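Local coordinates for protein homoprotocatechuate 2,3-dioxygenase (Brevibacterium fuscum, PDB 4Z6M) that probably cleaves the aromatic ring of homoprotocatechuate with dioxygen at an iron(II) centre, at residues 330-339 against 351-361. The protein carries 1 engineered substitution. Numbering follows the deposited sequence. Where two conformers were deposited one is given.
Sequences LEVTIGADGF and YHGQASKGFKL
L330, in the short helix 329-333, meets L361 tip to tip, with CD2 of L330 3.8 Å from CD1 of L361. One turn on, the carbonyl of T333 joins that of Q354 through a water that donates to both. I334, just past the helix, crosses L361: its chi1 of 59° sets CG1 between backbone N and carbonyl carbon, and CD1 lies 3.7 Å from CD2 of L361. The other branch, CG2, rests 3.9 Å from CB of A355, and Y305 of helix 302-306 also packs on I334. A second water donates to I334 O and G353 O. The type I turn from G335 to G338 brings G335 O within 3.3 Å of G353 CA, a CA-H...O contact. G353 N gives the only direct hydrogen bond between the two segments, 2.9 Å to G338 O with 164° at the hydrogen, although the donor stands above the carbonyl plane. F339 and H352 form a non-hydrogen-bonded antiparallel pair; their rings meet obliquely, planes at 57°, with CE1 of F339 3.5 Å from CE1 of H352 and CD1 of F339 over one imidazole face, offset toward its rim. NE2 of H352 is hydrogen-bonded to OE2 of E347. L361 also belongs to a strand that continues an antiparallel sheet into the second subunit. The direct bond and two waters satisfy backbone carbonyls beside an aliphatic cluster, so water probably helps hold the segments together.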
ATOM      1  N   LEU A 330     -28.767  -9.647  15.197  1.00  9.05           N
ATOM      2  CA  LEU A 330     -28.760 -10.796  14.298  1.00  9.26           C
ATOM      3  C   LEU A 330     -30.181 -11.053  13.776  1.00 10.23           C
ATOM      4  O   LEU A 330     -30.418 -11.148  12.568  1.00  9.94           O
ATOM      5  CB  LEU A 330     -28.250 -12.032  15.033  1.00  9.56           C
ATOM      6  CG  LEU A 330     -28.179 -13.343  14.215  1.00 10.34           C
ATOM      7  CD1 LEU A 330     -27.161 -14.298  14.831  1.00 12.13           C
ATOM      8  CD2 LEU A 330     -29.520 -14.057  14.062  1.00 11.99           C
ATOM      9  N   GLU A 331     -31.139 -11.168  14.698  1.00  9.85           N
ATOM     10  CA  GLU A 331     -32.485 -11.552  14.285  1.00 10.28           C
ATOM     11  C   GLU A 331     -33.140 -10.521  13.363  1.00  9.57           C
ATOM     12  O   GLU A 331     -33.787 -10.896  12.383  1.00 12.17           O
ATOM     13  CB  GLU A 331     -33.387 -11.849  15.488  1.00 11.46           C
ATOM     14  CG  GLU A 331     -32.917 -13.065  16.294  1.00 13.51           C
ATOM     15  CD  GLU A 331     -33.056 -14.408  15.565  1.00 18.65           C
ATOM     16  OE1 GLU A 331     -33.666 -14.474  14.468  1.00 21.28           O
ATOM     17  OE2 GLU A 331     -32.549 -15.430  16.093  1.00 26.65           O
ATOM     18  N   VAL A 332     -32.955  -9.238  13.650  1.00  9.40           N
ATOM     19  CA  VAL A 332     -33.656  -8.216  12.872  1.00  9.19           C
ATOM     20  C   VAL A 332     -32.998  -7.935  11.531  1.00  8.76           C
ATOM     21  O   VAL A 332     -33.629  -7.313  10.667  1.00  9.67           O
ATOM     22  CB  VAL A 332     -33.879  -6.910  13.661  1.00 10.92           C
ATOM     23  CG1 VAL A 332     -34.588  -7.186  14.976  1.00 12.03           C
ATOM     24  CG2 VAL A 332     -32.591  -6.134  13.897  1.00 11.19           C
ATOM     25  N   THR A 333     -31.759  -8.417  11.321  1.00  8.54           N
ATOM     26  CA  THR A 333     -31.045  -8.175  10.062  1.00  8.62           C
ATOM     27  C   THR A 333     -30.852  -9.398   9.178  1.00  9.46           C
ATOM     28  O   THR A 333     -31.035  -9.301   7.962  1.00 11.11           O
ATOM     29  CB  THR A 333     -29.680  -7.511  10.304  1.00  7.91           C
ATOM     30  OG1 THR A 333     -28.794  -8.395  11.040  1.00  8.87           O
ATOM     31  CG2 THR A 333     -29.839  -6.199  11.026  1.00  8.40           C
ATOM     32  N   ILE A 334     -30.438 -10.528   9.764  1.00  9.54           N
ATOM     33  CA  ILE A 334     -30.062 -11.702   8.957  1.00 10.12           C
ATOM     34  C   ILE A 334     -30.776 -12.985   9.340  1.00 11.34           C
ATOM     35  O   ILE A 334     -30.569 -14.004   8.696  1.00 13.33           O
ATOM     36  CB  ILE A 334     -28.530 -11.962   8.942  1.00 10.69           C
ATOM     37  CG1 ILE A 334     -27.969 -12.180  10.344  1.00 11.15           C
ATOM     38  CG2 ILE A 334     -27.796 -10.800   8.299  1.00 11.20           C
ATOM     39  CD1 ILE A 334     -26.485 -12.552  10.348  1.00 12.70           C
ATOM     40  N   GLY A 335     -31.610 -12.940  10.372  1.00 10.90           N
ATOM     41  CA  GLY A 335     -32.391 -14.100  10.766  1.00 13.20           C
ATOM     42  C   GLY A 335     -33.581 -14.296   9.851  1.00 14.23           C
ATOM     43  O   GLY A 335     -33.778 -13.553   8.884  1.00 14.73           O
ATOM     44  N   ALA A 336     -34.389 -15.315  10.153  1.00 16.21           N
ATOM     45  CA  ALA A 336     -35.461 -15.717   9.260  1.00 17.46           C
ATOM     46  C   ALA A 336     -36.540 -14.644   9.060  1.00 16.79           C
ATOM     47  O   ALA A 336     -37.214 -14.638   8.041  1.00 19.40           O
ATOM     48  CB  ALA A 336     -36.098 -16.987   9.778  1.00 20.87           C
ATOM     49  N   ASP A 337     -36.702 -13.758  10.038  1.00 15.75           N
ATOM     50  CA  ASP A 337     -37.638 -12.656   9.928  1.00 18.54           C
ATOM     51  C   ASP A 337     -36.933 -11.297   9.837  1.00 17.64           C
ATOM     52  O   ASP A 337     -37.541 -10.256  10.114  1.00 19.33           O
ATOM     53  CB  ASP A 337     -38.617 -12.670  11.110  1.00 22.36           C
ATOM     54  CG  ASP A 337     -39.509 -13.911  11.119  1.00 28.80           C
ATOM     55  OD1 ASP A 337     -39.888 -14.397  10.026  1.00 34.57           O
ATOM     56  OD2 ASP A 337     -39.830 -14.398  12.221  1.00 42.95           O
ATOM     57  N   GLY A 338     -35.660 -11.314   9.446  1.00 13.70           N
ATOM     58  CA  GLY A 338     -34.868 -10.095   9.371  1.00 13.45           C
ATOM     59  C   GLY A 338     -34.986  -9.367   8.043  1.00 13.25           C
ATOM     60  O   GLY A 338     -35.597  -9.849   7.087  1.00 13.42           O
ATOM     61  N   PHE A 339     -34.378  -8.190   8.003  1.00 10.43           N
ATOM     62  CA  PHE A 339     -34.384  -7.347   6.823  1.00  9.40           C
ATOM     63  C   PHE A 339     -33.143  -6.481   6.830  1.00  7.77           C
ATOM     64  O   PHE A 339     -32.752  -5.947   7.868  1.00  8.15           O
ATOM     65  CB  PHE A 339     -35.624  -6.452   6.823  1.00  9.43           C
ATOM     66  CG  PHE A 339     -35.679  -5.505   5.672  1.00  9.27           C
ATOM     67  CD1 PHE A 339     -36.069  -5.936   4.413  1.00  9.09           C
ATOM     68  CD2 PHE A 339     -35.349  -4.172   5.852  1.00 10.62           C
ATOM     69  CE1 PHE A 339     -36.109  -5.037   3.354  1.00 10.82           C
ATOM     70  CE2 PHE A 339     -35.385  -3.278   4.795  1.00 11.18           C
ATOM     71  CZ  PHE A 339     -35.765  -3.720   3.552  1.00 11.15           C
ATOM     72  N   TYR A 351     -32.753  -7.383   1.396  1.00  9.66           N
ATOM     73  CA  TYR A 351     -32.626  -8.788   1.798  1.00 10.03           C
ATOM     74  C   TYR A 351     -33.692  -9.071   2.833  1.00 10.19           C
ATOM     75  O   TYR A 351     -33.783  -8.371   3.826  1.00 10.81           O
ATOM     76  CB  TYR A 351     -31.203  -9.073   2.354  1.00 10.13           C
ATOM     77  CG  TYR A 351     -30.126  -8.678   1.372  1.00 10.58           C
ATOM     78  CD1 TYR A 351     -29.900  -9.433   0.218  1.00 10.37           C
ATOM     79  CD2 TYR A 351     -29.390  -7.528   1.549  1.00 10.69           C
ATOM     80  CE1 TYR A 351     -28.948  -9.063  -0.700  1.00 13.51           C
ATOM     81  CE2 TYR A 351     -28.448  -7.132   0.626  1.00 12.24           C
ATOM     82  CZ  TYR A 351     -28.225  -7.900  -0.492  1.00 12.79           C
ATOM     83  OH  TYR A 351     -27.277  -7.510  -1.410  1.00 16.30           O
ATOM     84  N   HIS A 352     -34.508 -10.087   2.576  1.00 12.07           N
ATOM     85  CA  HIS A 352     -35.581 -10.505   3.462  1.00 12.71           C
ATOM     86  C   HIS A 352     -35.327 -11.914   3.963  1.00 12.69           C
ATOM     87  O   HIS A 352     -35.306 -12.855   3.168  1.00 13.97           O
ATOM     88  CB  HIS A 352     -36.899 -10.544   2.692  1.00 14.71           C
ATOM     89  CG  HIS A 352     -37.321  -9.229   2.147  1.00 18.27           C
ATOM     90  ND1 HIS A 352     -38.188  -8.400   2.820  1.00 21.73           N
ATOM     91  CD2 HIS A 352     -37.017  -8.605   0.985  1.00 22.24           C
ATOM     92  CE1 HIS A 352     -38.393  -7.310   2.103  1.00 20.92           C
ATOM     93  NE2 HIS A 352     -37.690  -7.409   0.985  1.00 24.40           N
ATOM     94  N   GLY A 353     -35.174 -12.060   5.274  1.00 12.47           N
ATOM     95  CA  GLY A 353     -35.037 -13.382   5.870  1.00 14.69           C
ATOM     96  C   GLY A 353     -33.744 -14.096   5.507  1.00 15.63           C
ATOM     97  O   GLY A 353     -33.657 -15.308   5.600  1.00 17.65           O
ATOM     98  N   GLN A 354     -32.731 -13.328   5.108  0.50 14.15           N
ATOM     99  CA  GLN A 354     -31.449 -13.889   4.726  0.50 14.14           C
ATOM    100  C   GLN A 354     -30.384 -12.827   4.872  0.50 13.35           C
ATOM    101  O   GLN A 354     -30.696 -11.660   5.113  0.50 14.11           O
ATOM    102  CB  GLN A 354     -31.499 -14.435   3.302  0.50 16.55           C
ATOM    103  CG  GLN A 354     -31.950 -13.464   2.230  0.50 18.37           C
ATOM    104  CD  GLN A 354     -32.224 -14.171   0.906  0.50 22.98           C
ATOM    105  OE1 GLN A 354     -31.703 -15.256   0.640  0.50 28.14           O
ATOM    106  NE2 GLN A 354     -33.038 -13.557   0.073  0.50 28.00           N
ATOM    107  N   ALA A 355     -29.127 -13.251   4.773  1.00 12.10           N
ATOM    108  CA  ALA A 355     -28.010 -12.351   4.712  1.00 11.27           C
ATOM    109  C   ALA A 355     -27.804 -11.835   3.304  1.00 11.36           C
ATOM    110  O   ALA A 355     -28.439 -12.296   2.358  1.00 12.98           O
ATOM    111  CB  ALA A 355     -26.771 -13.045   5.238  1.00 13.44           C
ATOM    112  N   SER A 356     -26.898 -10.883   3.164  1.00 10.62           N
ATOM    113  CA  SER A 356     -26.513 -10.385   1.864  1.00 10.70           C
ATOM    114  C   SER A 356     -25.679 -11.416   1.094  1.00 10.90           C
ATOM    115  O   SER A 356     -25.226 -12.432   1.652  1.00 12.23           O
ATOM    116  CB  SER A 356     -25.731  -9.110   2.067  1.00 10.77           C
ATOM    117  OG  SER A 356     -24.598  -9.376   2.875  1.00 11.54           O
ATOM    118  N   LYS A 357     -25.501 -11.144  -0.198  1.00 11.32           N
ATOM    119  CA  LYS A 357     -24.601 -11.876  -1.092  1.00 12.68           C
ATOM    120  C   LYS A 357     -24.990 -13.338  -1.307  1.00 13.46           C
ATOM    121  O   LYS A 357     -24.166 -14.166  -1.716  1.00 17.59           O
ATOM    122  CB  LYS A 357     -23.132 -11.787  -0.645  1.00 12.58           C
ATOM    123  CG  LYS A 357     -22.628 -10.438  -0.181  1.00 12.90           C
ATOM    124  CD  LYS A 357     -22.565  -9.389  -1.246  1.00 11.16           C
ATOM    125  CE  LYS A 357     -21.865  -8.131  -0.735  1.00 10.19           C
ATOM    126  NZ  LYS A 357     -22.186  -6.936  -1.534  1.00  8.79           N
ATOM    127  N   GLY A 358     -26.247 -13.669  -1.055  1.00 12.41           N
ATOM    128  CA  GLY A 358     -26.760 -14.985  -1.424  1.00 12.78           C
ATOM    129  C   GLY A 358     -26.783 -16.031  -0.324  1.00 12.55           C
ATOM    130  O   GLY A 358     -27.070 -17.188  -0.610  1.00 15.58           O
ATOM    131  N   PHE A 359     -26.505 -15.641   0.918  1.00 12.65           N
ATOM    132  CA  PHE A 359     -26.363 -16.572   2.037  1.00 13.34           C
ATOM    133  C   PHE A 359     -27.537 -16.486   3.021  1.00 14.95           C
ATOM    134  O   PHE A 359     -28.121 -15.431   3.211  1.00 15.58           O
ATOM    135  CB  PHE A 359     -25.057 -16.323   2.789  1.00 14.00           C
ATOM    136  CG  PHE A 359     -23.834 -16.549   1.958  1.00 13.23           C
ATOM    137  CD1 PHE A 359     -23.542 -17.818   1.458  1.00 14.10           C
ATOM    138  CD2 PHE A 359     -22.990 -15.488   1.627  1.00 15.02           C
ATOM    139  CE1 PHE A 359     -22.416 -18.022   0.673  1.00 14.33           C
ATOM    140  CE2 PHE A 359     -21.860 -15.697   0.856  1.00 15.84           C
ATOM    141  CZ  PHE A 359     -21.577 -16.962   0.371  1.00 14.80           C
ATOM    142  N   LYS A 360     -27.860 -17.619   3.637  1.00 16.70           N
ATOM    143  CA  LYS A 360     -28.708 -17.714   4.831  1.00 18.53           C
ATOM    144  C   LYS A 360     -27.852 -18.170   5.995  1.00 19.16           C
ATOM    145  O   LYS A 360     -26.680 -18.521   5.810  1.00 17.54           O
ATOM    146  CB  LYS A 360     -29.823 -18.764   4.621  1.00 23.40           C
ATOM    147  CG  LYS A 360     -31.088 -18.244   3.986  1.00 27.86           C
ATOM    148  CD  LYS A 360     -32.226 -19.268   4.011  1.00 33.58           C
ATOM    149  CE  LYS A 360     -31.769 -20.729   4.007  1.00 37.48           C
ATOM    150  NZ  LYS A 360     -32.906 -21.672   3.771  1.00 43.23           N
ATOM    151  N   LEU A 361     -28.429 -18.204   7.190  1.00 22.50           N
ATOM    152  CA  LEU A 361     -27.672 -18.670   8.355  1.00 22.63           C
ATOM    153  C   LEU A 361     -27.566 -20.183   8.397  1.00 23.05           C
ATOM    154  O   LEU A 361     -28.548 -20.870   8.179  1.00 24.36           O
ATOM    155  CB  LEU A 361     -28.293 -18.130   9.635  1.00 25.45           C
ATOM    156  CG  LEU A 361     -28.270 -16.590   9.705  1.00 24.67           C
ATOM    157  CD1 LEU A 361     -28.361 -16.113  11.145  1.00 26.24           C
ATOM    158  CD2 LEU A 361     -27.050 -15.967   9.021  1.00 27.82           C
TER
HETATM  159  O   HOH W   1     -29.631  -9.110   5.549  1.00 11.22           O
HETATM  160  O   HOH W   2     -31.382 -16.260   7.409  1.00 22.05           O